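Local coordinates for protein citrate synthase (Pyrobaculum aerophilum, PDB 2IBP) that probably catalyses the condensation of oxaloacetate with acetyl-CoA and water to give citrate and CoA, the step that feeds acetyl units into the tricarboxylic acid cycle, at residues L15-C19 / G20-H24; Q128-I131 / E132-V136; E63-S66 / Y67-Y71; S235-A238 / A239-A243. All blocks are in the same frame, centred on the assembly; numbering follows the deposited sequence. Where two conformers were deposited one is given.

Contact 1 (L15-C19 / G20-H24)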
loop_
_atom_site.group_PDB
_atom_site.type_symbol
_atom_site.label_atom_id
_atom_site.label_comp_id
_atom_site.label_asym_id
_atom_site.label_seq_id
_atom_site.Cartn_x
_atom_site.Cartn_y
_atom_site.Cartn_z
ATOM N N LEU A 15 -14.126 16.263 11.769
ATOM C CA LEU A 15 -14.904 16.949 10.742
ATOM C C LEU A 15 -16.277 16.335 10.796
ATOM O O LEU A 15 -16.405 15.125 10.859
ATOM C CB LEU A 15 -14.280 16.733 9.359
ATOM C CG LEU A 15 -12.820 17.159 9.175
ATOM C CD1 LEU A 15 -12.248 16.613 7.870
ATOM C CD2 LEU A 15 -12.677 18.667 9.222
ATOM N N GLN A 16 -17.316 17.155 10.844
ATOM C CA GLN A 16 -18.649 16.590 10.860
ATOM C C GLN A 16 -19.125 16.349 9.439
ATOM O O GLN A 16 -18.635 16.954 8.488
ATOM C CB GLN A 16 -19.627 17.415 11.704
ATOM C CG GLN A 16 -19.444 18.905 11.631
ATOM C CD GLN A 16 -20.298 19.642 12.646
ATOM O OE1 GLN A 16 -21.257 19.091 13.191
ATOM N NE2 GLN A 16 -19.948 20.892 12.908
ATOM N N SER A 17 -20.021 15.387 9.292
ATOM C CA SER A 17 -20.495 15.032 7.980
ATOM C C SER A 17 -21.890 14.472 8.090
ATOM O O SER A 17 -22.361 14.136 9.183
ATOM C CB SER A 17 -19.571 13.973 7.355
ATOM O OG SER A 17 -19.888 12.686 7.846
ATOM N N PRO A 18 -22.584 14.406 6.954
ATOM C CA PRO A 18 -23.916 13.827 6.957
ATOM C C PRO A 18 -23.972 12.404 7.503
ATOM O O PRO A 18 -25.025 11.969 7.953
ATOM C CB PRO A 18 -24.285 13.828 5.470
ATOM C CG PRO A 18 -23.544 14.959 4.914
ATOM C CD PRO A 18 -22.235 14.975 5.644
ATOM N N CYS A 19 -22.842 11.696 7.478
ATOM C CA CYS A 19 -22.788 10.290 7.883
ATOM C C CYS A 19 -22.226 10.086 9.288
ATOM O O CYS A 19 -22.192 8.957 9.787
ATOM C CB CYS A 19 -21.900 9.535 6.893
ATOM S SG CYS A 19 -22.342 9.806 5.159
ATOM N N GLY A 20 -21.769 11.173 9.908
ATOM C CA GLY A 20 -21.179 11.121 11.237
ATOM C C GLY A 20 -19.819 11.800 11.311
ATOM O O GLY A 20 -19.357 12.413 10.345
ATOM N N PRO A 21 -19.150 11.680 12.464
ATOM C CA PRO A 21 -17.855 12.340 12.636
ATOM C C PRO A 21 -16.713 11.708 11.838
ATOM O O PRO A 21 -16.603 10.481 11.756
ATOM C CB PRO A 21 -17.589 12.199 14.134
ATOM C CG PRO A 21 -18.343 10.976 14.533
ATOM C CD PRO A 21 -19.560 10.927 13.663
ATOM N N ILE A 22 -15.880 12.552 11.245
ATOM C CA ILE A 22 -14.703 12.075 10.514
ATOM C C ILE A 22 -13.460 12.405 11.338
ATOM O O ILE A 22 -13.213 13.567 11.622
ATOM C CB ILE A 22 -14.575 12.757 9.135
ATOM C CG1 ILE A 22 -15.761 12.401 8.241
ATOM C CG2 ILE A 22 -13.251 12.341 8.464
ATOM C CD1 ILE A 22 -15.890 13.289 7.024
ATOM N N ILE A 23 -12.702 11.389 11.773
ATOM C CA ILE A 23 -11.460 11.645 12.514
ATOM C C ILE A 23 -10.382 11.755 11.443
ATOM O O ILE A 23 -9.961 10.766 10.864
ATOM C CB ILE A 23 -11.097 10.549 13.567
ATOM C CG1 ILE A 23 -12.177 10.486 14.660
ATOM C CG2 ILE A 23 -9.740 10.878 14.212
ATOM C CD1 ILE A 23 -11.887 9.480 15.786
ATOM N N HIS A 24 -9.967 12.980 11.180
ATOM C CA HIS A 24 -9.045 13.279 10.101
ATOM C C HIS A 24 -7.716 12.594 10.312
ATOM O O HIS A 24 -7.090 12.747 11.359
ATOM C CB HIS A 24 -8.887 14.793 10.017
ATOM C CG HIS A 24 -8.302 15.277 8.735
ATOM N ND1 HIS A 24 -8.670 14.757 7.513
ATOM C CD2 HIS A 24 -7.539 16.363 8.469
ATOM C CE1 HIS A 24 -8.062 15.433 6.553
ATOM N NE2 HIS A 24 -7.392 16.430 7.105
#

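Contact 2 (Q128-I131 / E132-V136)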
loop_
_atom_site.group_PDB
_atom_site.type_symbol
_atom_site.label_atom_id
_atom_site.label_comp_id
_atom_site.label_asym_id
_atom_site.label_seq_id
_atom_site.Cartn_x
_atom_site.Cartn_y
_atom_site.Cartn_z
ATOM N N GLN A 128 4.176 -18.469 -2.727
ATOM C CA GLN A 128 3.140 -19.081 -3.583
ATOM C C GLN A 128 2.273 -20.066 -2.795
ATOM O O GLN A 128 1.048 -20.072 -2.898
ATOM C CB GLN A 128 3.753 -19.784 -4.791
ATOM C CG GLN A 128 4.720 -18.926 -5.615
ATOM C CD GLN A 128 4.254 -17.492 -5.831
ATOM O OE1 GLN A 128 3.209 -17.239 -6.436
ATOM N NE2 GLN A 128 5.075 -16.543 -5.395
ATOM N N LYS A 129 2.926 -20.877 -1.979
ATOM C CA LYS A 129 2.237 -21.871 -1.176
ATOM C C LYS A 129 1.325 -21.201 -0.156
ATOM O O LYS A 129 0.203 -21.637 0.065
ATOM C CB LYS A 129 3.253 -22.785 -0.486
ATOM C CG LYS A 129 2.649 -23.983 0.202
ATOM C CD LYS A 129 3.737 -24.921 0.714
ATOM C CE LYS A 129 3.143 -26.203 1.299
ATOM N NZ LYS A 129 2.284 -25.946 2.489
ATOM N N LEU A 130 1.796 -20.112 0.443
ATOM C CA LEU A 130 0.989 -19.403 1.418
ATOM C C LEU A 130 -0.191 -18.736 0.745
ATOM O O LEU A 130 -1.298 -18.750 1.280
ATOM C CB LEU A 130 1.824 -18.404 2.224
ATOM C CG LEU A 130 1.077 -17.688 3.355
ATOM C CD1 LEU A 130 0.382 -18.633 4.324
ATOM C CD2 LEU A 130 2.027 -16.757 4.103
ATOM N N ILE A 131 0.039 -18.153 -0.425
ATOM C CA ILE A 131 -1.031 -17.539 -1.203
ATOM C C ILE A 131 -2.103 -18.597 -1.504
ATOM O O ILE A 131 -3.287 -18.356 -1.264
ATOM C CB ILE A 131 -0.479 -16.908 -2.488
ATOM C CG1 ILE A 131 0.348 -15.663 -2.135
ATOM C CG2 ILE A 131 -1.600 -16.560 -3.449
ATOM C CD1 ILE A 131 1.227 -15.182 -3.293
ATOM N N GLU A 132 -1.689 -19.798 -1.903
ATOM C CA GLU A 132 -2.645 -20.871 -2.192
ATOM C C GLU A 132 -3.495 -21.168 -0.960
ATOM O O GLU A 132 -4.719 -21.298 -1.043
ATOM C CB GLU A 132 -1.917 -22.151 -2.628
ATOM C CG GLU A 132 -1.266 -22.066 -4.003
ATOM C CD GLU A 132 -0.472 -23.318 -4.380
ATOM O OE1 GLU A 132 0.029 -24.032 -3.481
ATOM O OE2 GLU A 132 -0.315 -23.566 -5.595
ATOM N N ALA A 133 -2.843 -21.288 0.191
ATOM C CA ALA A 133 -3.554 -21.598 1.433
ATOM C C ALA A 133 -4.552 -20.503 1.811
ATOM O O ALA A 133 -5.719 -20.766 2.100
ATOM C CB ALA A 133 -2.565 -21.839 2.574
ATOM N N LEU A 134 -4.106 -19.251 1.772
ATOM C CA LEU A 134 -4.988 -18.153 2.157
ATOM C C LEU A 134 -6.154 -17.982 1.176
ATOM O O LEU A 134 -7.212 -17.481 1.551
ATOM C CB LEU A 134 -4.199 -16.853 2.295
ATOM C CG LEU A 134 -3.185 -16.855 3.440
ATOM C CD1 LEU A 134 -2.402 -15.535 3.448
ATOM C CD2 LEU A 134 -3.860 -17.100 4.770
ATOM N N SER A 135 -5.967 -18.420 -0.066
ATOM C CA SER A 135 -7.019 -18.300 -1.083
ATOM C C SER A 135 -8.238 -19.138 -0.688
ATOM O O SER A 135 -9.357 -18.836 -1.093
ATOM C CB SER A 135 -6.518 -18.731 -2.464
ATOM O OG SER A 135 -6.380 -20.139 -2.562
ATOM N N VAL A 136 -8.007 -20.183 0.102
ATOM C CA VAL A 136 -9.096 -21.048 0.580
ATOM C C VAL A 136 -9.344 -20.865 2.081
ATOM O O VAL A 136 -9.999 -21.694 2.726
ATOM C CB VAL A 136 -8.861 -22.538 0.221
ATOM C CG1 VAL A 136 -8.730 -22.711 -1.303
ATOM C CG2 VAL A 136 -7.631 -23.089 0.920
#

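Contact 3 (E63-S66 / Y67-Y71)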
loop_
_atom_site.group_PDB
_atom_site.type_symbol
_atom_site.label_atom_id
_atom_site.label_comp_id
_atom_site.label_asym_id
_atom_site.label_seq_id
_atom_site.Cartn_x
_atom_site.Cartn_y
_atom_site.Cartn_z
ATOM N N GLU A 63 20.546 -8.898 14.171
ATOM C CA GLU A 63 20.094 -10.277 14.014
ATOM C C GLU A 63 19.256 -10.690 15.219
ATOM O O GLU A 63 18.154 -11.197 15.070
ATOM C CB GLU A 63 21.266 -11.247 13.861
ATOM C CG GLU A 63 22.050 -11.107 12.544
ATOM C CD GLU A 63 23.173 -10.069 12.580
ATOM O OE1 GLU A 63 23.122 -9.118 13.390
ATOM O OE2 GLU A 63 24.108 -10.214 11.753
ATOM N N GLU A 64 19.761 -10.434 16.414
ATOM C CA GLU A 64 19.038 -10.827 17.625
ATOM C C GLU A 64 17.778 -10.005 17.860
ATOM O O GLU A 64 16.746 -10.529 18.261
ATOM C CB GLU A 64 19.963 -10.773 18.835
ATOM C CG GLU A 64 19.373 -11.358 20.086
ATOM C CD GLU A 64 20.342 -11.296 21.244
ATOM O OE1 GLU A 64 20.640 -10.174 21.706
ATOM O OE2 GLU A 64 20.753 -12.386 21.729
ATOM N N VAL A 65 17.861 -8.697 17.621
ATOM C CA VAL A 65 16.714 -7.833 17.802
ATOM C C VAL A 65 15.624 -8.175 16.790
ATOM O O VAL A 65 14.442 -8.136 17.124
ATOM C CB VAL A 65 17.120 -6.349 17.710
ATOM C CG1 VAL A 65 15.898 -5.455 17.530
ATOM C CG2 VAL A 65 17.939 -5.974 18.935
ATOM N N SER A 66 16.007 -8.489 15.558
ATOM C CA SER A 66 15.020 -8.845 14.549
ATOM C C SER A 66 14.317 -10.141 14.956
ATOM O O SER A 66 13.094 -10.282 14.809
ATOM C CB SER A 66 15.619 -8.907 13.137
ATOM O OG SER A 66 16.594 -9.922 12.972
ATOM N N TYR A 67 15.088 -11.087 15.501
ATOM C CA TYR A 67 14.491 -12.329 15.991
ATOM C C TYR A 67 13.458 -11.986 17.061
ATOM O O TYR A 67 12.345 -12.492 17.042
ATOM C CB TYR A 67 15.556 -13.250 16.595
ATOM C CG TYR A 67 15.027 -14.608 17.026
ATOM C CD1 TYR A 67 15.215 -15.726 16.228
ATOM C CD2 TYR A 67 14.260 -14.740 18.178
ATOM C CE1 TYR A 67 14.681 -16.962 16.575
ATOM C CE2 TYR A 67 13.729 -15.977 18.542
ATOM C CZ TYR A 67 13.948 -17.073 17.741
ATOM O OH TYR A 67 13.433 -18.306 18.114
ATOM N N LEU A 68 13.879 -11.178 18.027
ATOM C CA LEU A 68 13.019 -10.726 19.103
ATOM C C LEU A 68 11.726 -10.090 18.586
ATOM O O LEU A 68 10.635 -10.437 19.020
ATOM C CB LEU A 68 13.781 -9.738 19.962
ATOM C CG LEU A 68 12.991 -9.039 21.060
ATOM C CD1 LEU A 68 12.427 -10.031 22.089
ATOM C CD2 LEU A 68 13.852 -7.992 21.752
ATOM N N ILE A 69 11.858 -9.164 17.653
ATOM C CA ILE A 69 10.684 -8.483 17.132
ATOM C C ILE A 69 9.770 -9.463 16.418
ATOM O O ILE A 69 8.569 -9.452 16.631
ATOM C CB ILE A 69 11.086 -7.311 16.239
ATOM C CG1 ILE A 69 11.698 -6.200 17.100
ATOM C CG2 ILE A 69 9.862 -6.753 15.504
ATOM C CD1 ILE A 69 12.324 -5.057 16.298
ATOM N N LEU A 70 10.337 -10.327 15.594
ATOM C CA LEU A 70 9.535 -11.276 14.848
ATOM C C LEU A 70 8.879 -12.365 15.709
ATOM O O LEU A 70 7.661 -12.599 15.620
ATOM C CB LEU A 70 10.393 -11.904 13.761
ATOM C CG LEU A 70 9.675 -12.884 12.839
ATOM C CD1 LEU A 70 8.452 -12.235 12.167
ATOM C CD2 LEU A 70 10.673 -13.393 11.794
ATOM N N TYR A 71 9.671 -12.991 16.573
ATOM C CA TYR A 71 9.188 -14.121 17.374
ATOM C C TYR A 71 8.647 -13.788 18.766
ATOM O O TYR A 71 7.999 -14.632 19.404
ATOM C CB TYR A 71 10.251 -15.206 17.425
ATOM C CG TYR A 71 10.506 -15.814 16.072
ATOM C CD1 TYR A 71 9.571 -16.647 15.491
ATOM C CD2 TYR A 71 11.649 -15.508 15.343
ATOM C CE1 TYR A 71 9.772 -17.189 14.257
ATOM C CE2 TYR A 71 11.867 -16.052 14.094
ATOM C CZ TYR A 71 10.893 -16.868 13.531
ATOM O OH TYR A 71 11.054 -17.441 12.294
#

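Contact 4 (S235-A238 / A239-A243)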
loop_
_atom_site.group_PDB
_atom_site.type_symbol
_atom_site.label_atom_id
_atom_site.label_comp_id
_atom_site.label_asym_id
_atom_site.label_seq_id
_atom_site.Cartn_x
_atom_site.Cartn_y
_atom_site.Cartn_z
ATOM N N SER A 235 3.868 -8.270 -0.910
ATOM C CA SER A 235 3.028 -7.163 -1.365
ATOM C C SER A 235 2.746 -6.165 -0.238
ATOM O O SER A 235 2.742 -4.945 -0.445
ATOM C CB SER A 235 1.729 -7.708 -1.956
ATOM O OG SER A 235 2.052 -8.423 -3.135
ATOM N N SER A 236 2.557 -6.675 0.976
ATOM C CA SER A 236 2.328 -5.804 2.128
ATOM C C SER A 236 3.561 -4.916 2.392
ATOM O O SER A 236 3.447 -3.717 2.672
ATOM C CB SER A 236 1.979 -6.634 3.345
ATOM O OG SER A 236 0.755 -7.337 3.124
ATOM N N VAL A 237 4.741 -5.509 2.274
ATOM C CA VAL A 237 5.971 -4.756 2.455
ATOM C C VAL A 237 6.165 -3.746 1.318
ATOM O O VAL A 237 6.541 -2.595 1.573
ATOM C CB VAL A 237 7.194 -5.672 2.650
ATOM C CG1 VAL A 237 8.497 -4.863 2.568
ATOM C CG2 VAL A 237 7.083 -6.371 3.984
ATOM N N ALA A 238 5.841 -4.139 0.090
ATOM C CA ALA A 238 5.952 -3.221 -1.045
ATOM C C ALA A 238 5.064 -1.991 -0.788
ATOM O O ALA A 238 5.489 -0.858 -1.020
ATOM C CB ALA A 238 5.568 -3.915 -2.347
ATOM N N ALA A 239 3.858 -2.215 -0.254
ATOM C CA ALA A 239 2.944 -1.123 0.086
ATOM C C ALA A 239 3.503 -0.248 1.208
ATOM O O ALA A 239 3.392 0.956 1.158
ATOM C CB ALA A 239 1.557 -1.659 0.468
ATOM N N ALA A 240 4.089 -0.866 2.232
ATOM C CA ALA A 240 4.724 -0.117 3.315
ATOM C C ALA A 240 5.811 0.814 2.758
ATOM O O ALA A 240 5.899 1.984 3.135
ATOM C CB ALA A 240 5.327 -1.073 4.317
ATOM N N ILE A 241 6.614 0.284 1.837
ATOM C CA ILE A 241 7.668 1.058 1.155
ATOM C C ILE A 241 7.068 2.210 0.366
ATOM O O ILE A 241 7.596 3.314 0.372
ATOM C CB ILE A 241 8.508 0.138 0.270
ATOM C CG1 ILE A 241 9.289 -0.839 1.156
ATOM C CG2 ILE A 241 9.458 0.932 -0.634
ATOM C CD1 ILE A 241 9.931 -1.994 0.392
ATOM N N ALA A 242 5.975 1.934 -0.333
ATOM C CA ALA A 242 5.274 2.979 -1.091
ATOM C C ALA A 242 4.908 4.130 -0.165
ATOM O O ALA A 242 5.073 5.305 -0.496
ATOM C CB ALA A 242 4.034 2.390 -1.737
ATOM N N ALA A 243 4.420 3.813 1.019
ATOM C CA ALA A 243 4.042 4.867 1.956
ATOM C C ALA A 243 5.281 5.564 2.500
ATOM O O ALA A 243 5.314 6.790 2.651
ATOM C CB ALA A 243 3.210 4.285 3.110
#

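Contact 1 (L15-C19 / G20-H24)
Leu15 and Ile22 face each other as an antiparallel hydrogen-bonded pair. Leu15 N donates to Ile22 O at 2.9 Å, and Ile22 N to Leu15 O at 2.7 Å. Both side chains stand on the same face of the two strands, where their CB atoms lie 4.0 Å apart; Ile22, buried and beta-branched, suits a strand. Leu15 is long enough to reach the His24 imidazole, its CD1 sitting over one face, toward the rim and 4.0 Å from ND1. The strands 14-15 and 22-23 form a beta hairpin, whose loop holds a type I turn from Ser17 to Gly20, closed by Gly20 N bonding to Ser17 O. Glycine fits here because its backbone angles would press a CB against the preceding carbonyl oxygen. Ser17 OG, set between its own backbone N and carbonyl carbon (chi1 81°), donates to a lone pair of Gly20 O at 2.6 Å and accepts from Cys19 N at 3.1 Å, the latter an ST turn. Its CB meets Ile22 CD1 at 3.8 Å. Within the turn, Cys19 SG is joined in a disulfide to Cys394 of strand 392-395, closing each chain into a ring, the basis of the interlinked dimer. Ile22 packs on Lys32 of the second subunit.

Contact 2 (Q128-I131 / E132-V136)
The last turns of helix 125-135, a short helix of the mainly helical citrate synthase fold, bring Leu130 against Leu134 one turn on. Leu130 CG lies anti to the backbone N (chi1 -175°), whereas Leu134 CG lies anti to its carbonyl carbon (chi1 -66°); with these torsions the branched ends meet at a slant, Leu130 CD1 lying 4.1 Å from Leu134 CG. Leucine suits both places because this flank is buried: Leu130 packs on Ile150 of helix 141-169, and Leu134 on Tyr139 and Trp383. Beneath the pair, Leu134 N bonds to Leu130 O at 2.9 Å. Glu132, on the exposed flank, bonds through its backbone N to Gln128 O at 2.9 Å; in the conformer given, its CG lies 3.2 Å from Gln128 O as well. A carboxylate is at home on such a surface. Ile131 packs on Phe111 of the second subunit, an apolar partner that suits an isoleucine on a partly exposed flank. Near the helix end, Ser135 N reaches Ile131 O at 2.9 Å. Ser135 OG swings back to donate to Glu132 O at 2.5 Å, 25° out of the carbonyl plane. Aliphatic packing thus occupies the buried flank, where the leucines meet each other and their neighbours. Near the C-terminal end, the hydroxyl of Ser135 donates to Glu132 O, which otherwise has only a weak backbone bond from Ser135 N among the bonds of this turn.

Contact 3 (E63-S66 / Y67-Y71)
Residues 63-66 and 67-71 are successive turns of helix 62-71, joined by four regular bonds from each amide to the carbonyl four residues before; Ile69 N to Val65 O, at 2.8 Å, is the shortest. Above that bond Val65 CG1 touches Ile69 CD1 at 3.8 Å. Val65 holds CG1 anti to its backbone N (chi1 165°), while Ile69 turns CG1 to the side beside its own N, bringing that methylene within 3.4 Å of Val65 O and carrying CD1 on to the valine. Beta-branched residues, with few rotamers open to them in a helix, give this buried flank a well-defined shape, and Ile69 packs on Val373 and Ala377 of helix 363-382. On another flank, Tyr71 places CD2 over the centre of the Tyr67 ring, 3.5 Å above its plane, and Tyr67 also meets Tyr83 edge-to-face. Tyrosine serves twice here, as an aromatic surface and, through Tyr71 OH, as a partner of Glu152. Ser66 is small enough for a buried position, and its OG bonds to Tyr83 OH. Glu64 forms a salt bridge with Arg409 and a hydrogen bond with Tyr403, both of the second subunit; a long acidic side chain suits a buried place that such partners line. The buried carboxylate of Glu64 is satisfied at both oxygens, and the positive charge of Arg409 of the second subunit would probably favour its ionised form.

Contact 4 (S235-A238 / A239-A243)
Residues 235-243 run as unbroken alpha-helix, each amide from Ala239 to Ala242 bonding to the carbonyl four positions earlier, as Ile241 N does to Val237 O at 2.9 Å. This is helix 233-244, a buried element of the citrate synthase fold lying at the contact between the two subunits, where Ala239 packs on Ala239 of the second subunit. Alanine suits that face: a single methyl lets the helices come near one another, and Ala238 and Ala242 likewise lie against Glu114 and Val226 of the second subunit. The larger Val237 and Ile241, a turn apart, pack within the chain on Trp375 of helix 363-382, and Ile241 also reaches Met110 and Val117. At the start of the stretch the two serines bring hydroxyls into a buried place together with their partners: Ser235 OG bonds to Asp232 and to Glu114 of the second subunit, Ser236 OG to the backbone O of Asp232. Ala240 CB lies 3.4 Å from Val237 O, which accepts from Ile241 N. Ile241 has CG1 anti to its carbonyl carbon (chi1 -67°), which folds the branch back along the helix; CG1 lies 3.3 Å from Val237 O, and the terminal CD1 ends against Val237 CG1 at 3.9 Å.

Overall arrangement
From the N terminus the chain first closes the hairpin of contact 1, whose Cys19-Cys394 disulfide closes a ring of nearly the whole chain. Inside that ring the helical body follows: contact 3 lies on helix 62-71, contact 2 on helix 125-135 and contact 4 on helix 233-244. All four are local and come in series, so none nests in or crosses another. Contacts 2 and 4 come nearest, about 7 Å between closest atoms, and contact 1 stands apart, its centre about 28 Å from that of contact 4. Helix 141-169 touches contacts 2, 3 and 4, helix 363-382 contacts 3 and 4, and every contact has some residue meeting the second subunit.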